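Local coordinates for protein cytochrome P450 reductase (Amycolatopsis methanolica 239, PDB 5OGX) that passes electrons from NADH, by way of FAD and a [2Fe-2S] cluster, to the cytochrome P450 partner that O-demethylates guaiacol and other lignin-derived aromatics, at residues A129-A132 against G133-V136; A152-A155 against D156-K159; G181-A184 against G185-V188; G243-G246 against A247-Y251. One frame throughout, in Å; residues are numbered along the deposited sequence.

Interaction 1 (A129-A132 against G133-V136)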
loop_
_atom_site.group_PDB
_atom_site.type_symbol
_atom_site.label_atom_id
_atom_site.label_comp_id
_atom_site.label_asym_id
_atom_site.label_seq_id
_atom_site.Cartn_x
_atom_site.Cartn_y
_atom_site.Cartn_z
ATOM N N ALA A 129 -6.178 -4.652 -13.807
ATOM C CA ALA A 129 -5.744 -3.273 -14.006
ATOM C C ALA A 129 -5.422 -2.668 -12.649
ATOM O O ALA A 129 -6.268 -2.697 -11.755
ATOM C CB ALA A 129 -6.833 -2.455 -14.700
ATOM N N PHE A 130 -4.209 -2.129 -12.496
ATOM C CA PHE A 130 -3.788 -1.506 -11.240
ATOM C C PHE A 130 -2.619 -0.567 -11.516
ATOM O O PHE A 130 -2.003 -0.604 -12.583
ATOM C CB PHE A 130 -3.378 -2.552 -10.183
ATOM C CG PHE A 130 -2.222 -3.424 -10.614
ATOM C CD1 PHE A 130 -2.460 -4.608 -11.297
ATOM C CD2 PHE A 130 -0.907 -3.059 -10.342
ATOM C CE1 PHE A 130 -1.410 -5.425 -11.720
ATOM C CE2 PHE A 130 0.157 -3.878 -10.765
ATOM C CZ PHE A 130 -0.106 -5.057 -11.456
ATOM N N GLU A 131 -2.322 0.280 -10.530
ATOM C CA GLU A 131 -1.110 1.096 -10.523
ATOM C C GLU A 131 -0.086 0.426 -9.625
ATOM O O GLU A 131 -0.448 -0.109 -8.576
ATOM C CB GLU A 131 -1.385 2.500 -9.980
ATOM C CG GLU A 131 -2.420 3.286 -10.776
ATOM C CD GLU A 131 -1.933 3.608 -12.168
ATOM O OE1 GLU A 131 -0.747 3.983 -12.323
ATOM O OE2 GLU A 131 -2.729 3.469 -13.111
ATOM N N ALA A 132 1.191 0.452 -10.033
ATOM C CA ALA A 132 2.232 -0.094 -9.166
ATOM C C ALA A 132 2.196 0.592 -7.815
ATOM O O ALA A 132 2.083 1.818 -7.744
ATOM C CB ALA A 132 3.608 0.081 -9.807
ATOM N N GLY A 133 2.283 -0.205 -6.742
ATOM C CA GLY A 133 2.181 0.299 -5.384
ATOM C C GLY A 133 0.837 0.041 -4.730
ATOM O O GLY A 133 0.717 0.177 -3.501
ATOM N N GLN A 134 -0.173 -0.306 -5.520
ATOM C CA GLN A 134 -1.454 -0.672 -4.939
ATOM C C GLN A 134 -1.356 -2.047 -4.295
ATOM O O GLN A 134 -0.353 -2.754 -4.432
ATOM C CB GLN A 134 -2.546 -0.639 -6.008
ATOM C CG GLN A 134 -2.843 0.803 -6.451
ATOM C CD GLN A 134 -4.126 0.888 -7.217
ATOM O OE1 GLN A 134 -4.192 0.474 -8.365
ATOM N NE2 GLN A 134 -5.178 1.416 -6.572
ATOM N N TYR A 135 -2.414 -2.428 -3.568
ATOM C CA TYR A 135 -2.393 -3.670 -2.815
ATOM C C TYR A 135 -3.660 -4.465 -3.085
ATOM O O TYR A 135 -4.609 -3.977 -3.705
ATOM C CB TYR A 135 -2.207 -3.406 -1.303
ATOM C CG TYR A 135 -3.432 -2.871 -0.556
ATOM C CD1 TYR A 135 -4.369 -3.749 -0.018
ATOM C CD2 TYR A 135 -3.613 -1.507 -0.346
ATOM C CE1 TYR A 135 -5.487 -3.279 0.677
ATOM C CE2 TYR A 135 -4.750 -1.025 0.359
ATOM C CZ TYR A 135 -5.651 -1.929 0.876
ATOM O OH TYR A 135 -6.780 -1.486 1.583
ATOM N N VAL A 136 -3.650 -5.719 -2.625
ATOM C CA VAL A 136 -4.817 -6.583 -2.737
ATOM C C VAL A 136 -5.212 -7.063 -1.351
ATOM O O VAL A 136 -4.397 -7.126 -0.427
ATOM C CB VAL A 136 -4.591 -7.786 -3.671
ATOM C CG1 VAL A 136 -4.370 -7.307 -5.098
ATOM C CG2 VAL A 136 -3.426 -8.660 -3.176
#
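The side-chain amide of Gln134 comes up beside the backbone N-H of Glu131, its plane turned 42° from the Glu131 carboxylate. Its oxygen does the touching: Glu131 N lies 2.9 Å from Gln134 OE1, the N-H aimed almost dead straight at the oxygen, the donor tilted somewhat from the plane of the carbonyl. The CA of Phe130 adds a looser contact, 3.5 Å from Gln134 OE1. On the amide's other arm NE2 bonds to the carbonyl of Gly195. The Glu131 carboxylate bends off at chi2 to take its own partner, His98, through OE2. Gln134 reaches back because CG sits beside its own backbone N (chi1 -70°) and the chain runs on extended from there. Between the two segments the chain makes a type II beta turn from Glu131 to Gln134, closed by Gln134 N to Glu131 O at 3.1 Å, so main chain and side chain of Gln134 grip both polar backbone atoms of Glu131. Gly133 takes the third place with phi 103°, where a CB would collide with Ala132 O. The turn leads into strand 135-139 of the FAD-binding domain's antiparallel sheet, and the next residue, Tyr135, touches the FAD. With an alanine at Gln134, the N-H of Glu131 and the carbonyl of Gly195 would probably both lose their mate, and only the main-chain bond would close the turn. The Phe130 ring swings to the other side of the chain, packing on Leu151 and Pro193.

Interaction 2 (A152-A155 against D156-K159); sequences ANTA and DEDK
Thr154 and Asp156 run alongside each other in the same direction, while the Glu157 chain crosses Thr154 at a slant. The Thr154 hydroxyl donates to the carboxylate of Asp156 on its syn side, OG1 to OD1 2.6 Å. Both groups start from between the backbone N and carbonyl carbon (chi1 50° for Thr154, 61° for Asp156), which sets them alongside each other. Glu157 extends beyond CG and brings OE1 within 3.1 Å of Thr154 N, which meets the carboxylate from above its plane. The Asn153 amide stands nearly perpendicular to that carboxylate, 86° between planes, and its ND2 instead reaches the Glu157 backbone O at 2.9 Å. A type I beta turn from Thr154 to Glu157 carries these groups, closed by Glu157 N to Thr154 O at 2.9 Å. The loop joins strands 146-150 and 160-166 of the FAD-binding domain. Asn153 also bonds Val160 O through ND2 and Glu162 N through OD1, so its amide is held at both ends. Two carboxylates converge on Thr154, a concentration of negative charge probably eased by the donors they meet and by Arg227 of helix 219-232, which forms a salt bridge with Glu157 OE2.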
loop_
_atom_site.group_PDB
_atom_site.type_symbol
_atom_site.label_atom_id
_atom_site.label_comp_id
_atom_site.label_asym_id
_atom_site.label_seq_id
_atom_site.Cartn_x
_atom_site.Cartn_y
_atom_site.Cartn_z
ATOM N N ALA A 152 4.162 -6.198 -5.545
ATOM C CA ALA A 152 5.491 -5.830 -6.025
ATOM C C ALA A 152 5.506 -5.579 -7.527
ATOM O O ALA A 152 6.548 -5.178 -8.076
ATOM C CB ALA A 152 6.503 -6.936 -5.666
ATOM N N ASN A 153 4.375 -5.798 -8.192
ATOM C CA ASN A 153 4.278 -5.808 -9.652
ATOM C C ASN A 153 4.429 -4.433 -10.270
ATOM O O ASN A 153 3.970 -3.425 -9.726
ATOM C CB ASN A 153 2.908 -6.306 -10.093
ATOM C CG ASN A 153 2.612 -7.684 -9.608
ATOM O OD1 ASN A 153 2.603 -7.954 -8.404
ATOM N ND2 ASN A 153 2.359 -8.574 -10.540
ATOM N N THR A 154 4.985 -4.416 -11.480
ATOM C CA THR A 154 4.679 -3.312 -12.374
ATOM C C THR A 154 3.368 -3.614 -13.096
ATOM O O THR A 154 2.900 -4.755 -13.128
ATOM C CB THR A 154 5.813 -3.076 -13.376
ATOM O OG1 THR A 154 6.173 -4.314 -13.996
ATOM C CG2 THR A 154 7.039 -2.519 -12.662
ATOM N N ALA A 155 2.753 -2.566 -13.644
ATOM C CA ALA A 155 1.388 -2.692 -14.149
ATOM C C ALA A 155 1.293 -3.631 -15.344
ATOM O O ALA A 155 0.213 -4.172 -15.610
ATOM C CB ALA A 155 0.833 -1.313 -14.517
ATOM N N ASP A 156 2.397 -3.847 -16.059
ATOM C CA ASP A 156 2.394 -4.779 -17.176
ATOM C C ASP A 156 2.410 -6.232 -16.721
ATOM O O ASP A 156 2.079 -7.122 -17.516
ATOM C CB ASP A 156 3.603 -4.514 -18.073
ATOM C CG ASP A 156 4.907 -4.709 -17.336
ATOM O OD1 ASP A 156 5.152 -3.956 -16.373
ATOM O OD2 ASP A 156 5.667 -5.639 -17.676
ATOM N N GLU A 157 2.835 -6.496 -15.487
ATOM C CA GLU A 157 2.811 -7.846 -14.925
ATOM C C GLU A 157 1.418 -8.083 -14.342
ATOM O O GLU A 157 1.199 -8.072 -13.129
ATOM C CB GLU A 157 3.912 -8.002 -13.879
ATOM C CG GLU A 157 5.312 -7.690 -14.424
ATOM C CD GLU A 157 6.391 -7.562 -13.344
ATOM O OE1 GLU A 157 6.080 -7.186 -12.189
ATOM O OE2 GLU A 157 7.572 -7.822 -13.665
ATOM N N ASP A 158 0.444 -8.245 -15.242
ATOM C CA ASP A 158 -0.948 -8.117 -14.820
ATOM C C ASP A 158 -1.659 -9.450 -14.631
ATOM O O ASP A 158 -2.847 -9.451 -14.300
ATOM C CB ASP A 158 -1.742 -7.231 -15.800
ATOM C CG ASP A 158 -1.690 -7.716 -17.235
ATOM O OD1 ASP A 158 -1.182 -8.828 -17.502
ATOM O OD2 ASP A 158 -2.174 -6.964 -18.111
ATOM N N LYS A 159 -0.968 -10.573 -14.808
ATOM C CA LYS A 159 -1.594 -11.878 -14.663
ATOM C C LYS A 159 -1.051 -12.702 -13.510
ATOM O O LYS A 159 -1.664 -13.717 -13.157
ATOM C CB LYS A 159 -1.442 -12.688 -15.962
ATOM C CG LYS A 159 -2.344 -12.215 -17.083
ATOM C CD LYS A 159 -3.705 -12.878 -16.997
ATOM C CE LYS A 159 -3.705 -14.209 -17.729
ATOM N NZ LYS A 159 -4.844 -15.063 -17.314
#

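Interaction 3 (G181-A184 against G185-V188). Unlike the reference sequence in segment 181-184: Ala183 (reference Thr).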
loop_
_atom_site.group_PDB
_atom_site.type_symbol
_atom_site.label_atom_id
_atom_site.label_comp_id
_atom_site.label_asym_id
_atom_site.label_seq_id
_atom_site.Cartn_x
_atom_site.Cartn_y
_atom_site.Cartn_z
ATOM N N GLY A 181 0.508 -24.038 5.483
ATOM C CA GLY A 181 -0.667 -24.564 4.814
ATOM C C GLY A 181 -0.830 -24.161 3.363
ATOM O O GLY A 181 -1.195 -24.996 2.528
ATOM N N LEU A 182 -0.579 -22.889 3.051
ATOM C CA LEU A 182 -0.662 -22.426 1.671
ATOM C C LEU A 182 0.205 -23.289 0.768
ATOM O O LEU A 182 1.353 -23.603 1.101
ATOM C CB LEU A 182 -0.220 -20.962 1.573
ATOM C CG LEU A 182 -0.516 -20.266 0.244
ATOM C CD1 LEU A 182 -1.976 -19.841 0.190
ATOM C CD2 LEU A 182 0.397 -19.053 0.035
ATOM N N ALA A 183 -0.351 -23.676 -0.377
ATOM C CA ALA A 183 0.370 -24.526 -1.312
ATOM C C ALA A 183 -0.031 -24.165 -2.734
ATOM O O ALA A 183 -1.145 -23.690 -2.977
ATOM C CB ALA A 183 0.097 -26.012 -1.050
ATOM N N ALA A 184 0.888 -24.407 -3.671
ATOM C CA ALA A 184 0.590 -24.235 -5.087
ATOM C C ALA A 184 -0.690 -24.970 -5.462
ATOM O O ALA A 184 -0.914 -26.115 -5.058
ATOM C CB ALA A 184 1.755 -24.742 -5.940
ATOM N N GLY A 185 -1.541 -24.293 -6.233
ATOM C CA GLY A 185 -2.818 -24.826 -6.645
ATOM C C GLY A 185 -3.989 -24.400 -5.784
ATOM O O GLY A 185 -5.141 -24.547 -6.216
ATOM N N ASP A 186 -3.734 -23.879 -4.582
ATOM C CA ASP A 186 -4.820 -23.351 -3.763
ATOM C C ASP A 186 -5.495 -22.172 -4.450
ATOM O O ASP A 186 -4.827 -21.284 -4.987
ATOM C CB ASP A 186 -4.310 -22.885 -2.399
ATOM C CG ASP A 186 -3.818 -24.009 -1.526
ATOM O OD1 ASP A 186 -4.159 -25.183 -1.795
ATOM O OD2 ASP A 186 -3.121 -23.697 -0.533
ATOM N N ARG A 187 -6.825 -22.148 -4.408
ATOM C CA ARG A 187 -7.562 -20.931 -4.723
ATOM C C ARG A 187 -7.558 -20.005 -3.515
ATOM O O ARG A 187 -7.639 -20.455 -2.368
ATOM C CB ARG A 187 -8.997 -21.260 -5.130
ATOM C CG ARG A 187 -9.151 -21.715 -6.577
ATOM C CD ARG A 187 -9.002 -20.541 -7.539
ATOM N NE ARG A 187 -9.967 -19.481 -7.256
ATOM C CZ ARG A 187 -11.243 -19.516 -7.625
ATOM N NH1 ARG A 187 -11.713 -20.559 -8.297
ATOM N NH2 ARG A 187 -12.052 -18.508 -7.319
ATOM N N VAL A 188 -7.460 -18.704 -3.766
ATOM C CA VAL A 188 -7.363 -17.722 -2.692
ATOM C C VAL A 188 -8.414 -16.651 -2.932
ATOM O O VAL A 188 -8.490 -16.086 -4.027
ATOM C CB VAL A 188 -5.952 -17.095 -2.622
ATOM C CG1 VAL A 188 -5.905 -15.936 -1.623
ATOM C CG2 VAL A 188 -4.911 -18.162 -2.273
#
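Asp186 OD2 takes the backbone N-H of Ala183 at 2.8 Å from Ala183 N, the donor standing 53° out of the carboxylate plane. The same residue closes the main chain in return, with Asp186 N 3.1 Å from Ala183 O, and the two bonds together clasp the backbone of Ala183 through its N-H and its C=O. Holding the N-H brings the carboxylate close to that carbonyl: Asp186 OD2 is 3.1 Å from Ala183 O, a meeting of two acceptors and not a bond. With CG anti to the carbonyl carbon (chi1 -67°), the short side chain of Asp186 folds back over the turn. A type II beta turn from Ala183 to Asp186 supplies the frame: Ala184 and Gly185 fill its two central places, and Gly185 has phi 96°, a value at which a CB would strike Ala184 O. Ala183 differs from the reference sequence, which has threonine there; its part in the turn is played by the backbone. A leucine in place of Asp186 would probably leave the N-H of Ala183 without its acceptor and the start of the turn less firmly held. Further out, Leu182 CD1 meets Val188 CG2 at 4.2 Å, the two side chains crossing at about a right angle. Leu182 and Val188 both rest on Trp177 of helix 174-178 and on Val107 of strand 101-114. The turn thus carries the chain from that helix to the weakly bonded start of strand 187-194, with backbone bonds from Gly185 and Asp186 to Val107, and from Val188 to Ala105, stitching it to strand 101-114.

Interaction 4 (G243-G246 against A247-Y251); sequences GVRG and AADLY
Two hydrogen bonds link Asp249 with Gly246 reciprocally. The N-H of Gly246 donates to Asp249 OD2 (N to OD2 2.9 Å) on the anti side, somewhat out of the carboxylate plane, and Asp249 N donates in turn to Gly246 O at 3.0 Å, arriving from above the carbonyl plane. The first torsion of Asp249 (chi1 -58°) turns the carboxylate back along the chain toward Gly246. The charged contact is looser. The salt bridge of Arg245 NH2 with Asp249 OD1, 3.6 Å, is one of charge alone, since the oxygen is far from the guanidinium plane and receives no N-H; OD2 sits over one face, off centre, and the two planes are 57° apart. The stronger ionic partner of Asp249 is Arg115, which pairs with OD2 and also lies close to Arg245, so the carboxylate probably screens the two like charges from each other. In the fold, this is the exit from strand 238-244 of the parallel sheet in the NAD-binding domain: the chain turns a corner at Arg245, makes a short 3-10 segment over 247-249 and goes on to helix 253-262. The apolar contacts are made by Val244. Its CB rests 3.5 Å from Asp249 CB, the two side chains running past each other in opposite directions. Val244 CG2 meets Leu250 CD2 at 3.6 Å, the leucine set nearly perpendicular to it. Val244 packs on Leu272 and Leu250 on Pro270, both of the adjacent strand 266-272, while the Tyr251 hydroxyl bonds to His164, a residue of the FAD site.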
loop_
_atom_site.group_PDB
_atom_site.type_symbol
_atom_site.label_atom_id
_atom_site.label_comp_id
_atom_site.label_asym_id
_atom_site.label_seq_id
_atom_site.Cartn_x
_atom_site.Cartn_y
_atom_site.Cartn_z
ATOM N N GLY A 243 15.205 -1.444 5.235
ATOM C CA GLY A 243 15.553 -1.512 6.646
ATOM C C GLY A 243 15.130 -2.837 7.248
ATOM O O GLY A 243 13.937 -3.155 7.277
ATOM N N VAL A 244 16.096 -3.626 7.725
ATOM C CA VAL A 244 15.831 -4.941 8.291
ATOM C C VAL A 244 16.672 -5.110 9.552
ATOM O O VAL A 244 17.547 -4.303 9.863
ATOM C CB VAL A 244 16.150 -6.082 7.302
ATOM C CG1 VAL A 244 15.245 -6.022 6.072
ATOM C CG2 VAL A 244 17.601 -6.010 6.891
ATOM N N ARG A 245 16.392 -6.187 10.281
ATOM C CA ARG A 245 17.145 -6.457 11.500
ATOM C C ARG A 245 18.561 -6.934 11.191
ATOM O O ARG A 245 19.518 -6.529 11.862
ATOM C CB ARG A 245 16.400 -7.487 12.347
ATOM C CG ARG A 245 15.274 -6.889 13.174
ATOM C CD ARG A 245 14.557 -7.959 13.990
ATOM N NE ARG A 245 14.056 -9.039 13.142
ATOM C CZ ARG A 245 14.465 -10.303 13.215
ATOM N NH1 ARG A 245 15.388 -10.662 14.100
ATOM N NH2 ARG A 245 13.949 -11.212 12.399
ATOM N N GLY A 246 18.711 -7.819 10.206
ATOM C CA GLY A 246 20.011 -8.402 9.916
ATOM C C GLY A 246 20.068 -8.891 8.487
ATOM O O GLY A 246 19.066 -8.889 7.768
ATOM N N ALA A 247 21.265 -9.345 8.087
ATOM C CA ALA A 247 21.456 -9.773 6.705
ATOM C C ALA A 247 20.548 -10.941 6.348
ATOM O O ALA A 247 20.155 -11.089 5.182
ATOM C CB ALA A 247 22.919 -10.141 6.458
ATOM N N ALA A 248 20.177 -11.758 7.336
ATOM C CA ALA A 248 19.313 -12.900 7.071
ATOM C C ALA A 248 17.940 -12.485 6.565
ATOM O O ALA A 248 17.228 -13.312 5.976
ATOM C CB ALA A 248 19.171 -13.749 8.337
ATOM N N ASP A 249 17.551 -11.226 6.788
ATOM C CA ASP A 249 16.267 -10.694 6.346
ATOM C C ASP A 249 16.286 -10.169 4.914
ATOM O O ASP A 249 15.225 -9.812 4.387
ATOM C CB ASP A 249 15.828 -9.555 7.269
ATOM C CG ASP A 249 15.704 -9.984 8.718
ATOM O OD1 ASP A 249 15.021 -10.991 8.982
ATOM O OD2 ASP A 249 16.276 -9.297 9.592
ATOM N N LEU A 250 17.451 -10.083 4.282
ATOM C CA LEU A 250 17.537 -9.452 2.974
ATOM C C LEU A 250 17.151 -10.443 1.889
ATOM O O LEU A 250 17.319 -11.662 2.044
ATOM C CB LEU A 250 18.952 -8.912 2.719
ATOM C CG LEU A 250 19.483 -7.867 3.705
ATOM C CD1 LEU A 250 20.980 -7.671 3.529
ATOM C CD2 LEU A 250 18.715 -6.545 3.505
ATOM N N TYR A 251 16.617 -9.921 0.788
ATOM C CA TYR A 251 16.228 -10.786 -0.315
ATOM C C TYR A 251 16.291 -10.029 -1.633
ATOM O O TYR A 251 16.380 -8.798 -1.669
ATOM C CB TYR A 251 14.824 -11.392 -0.103
ATOM C CG TYR A 251 13.684 -10.407 0.033
ATOM C CD1 TYR A 251 13.316 -9.914 1.285
ATOM C CD2 TYR A 251 12.943 -9.999 -1.078
ATOM C CE1 TYR A 251 12.267 -9.030 1.429
ATOM C CE2 TYR A 251 11.877 -9.106 -0.940
ATOM C CZ TYR A 251 11.551 -8.626 0.320
ATOM O OH TYR A 251 10.499 -7.756 0.470
#

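All four are local contacts met in series along the chain, neither nested nor crossed. Interaction 1 closes the loop entering strand 135-139, and interaction 2 the loop between strands 146-150 and 160-166; these two touch, with Phe130 CZ 3.5 Å from Asn153 CB. Interaction 3 turns the chain from helix 174-178 into strand 187-194, the sheet neighbour of 135-139, with its centre about 22 Å from that of interaction 1. Interaction 4 lies in the NAD-binding domain, after strand 238-244, touching none of the others, but some of its outside partners lie in the FAD-binding domain, so it joins the two domains.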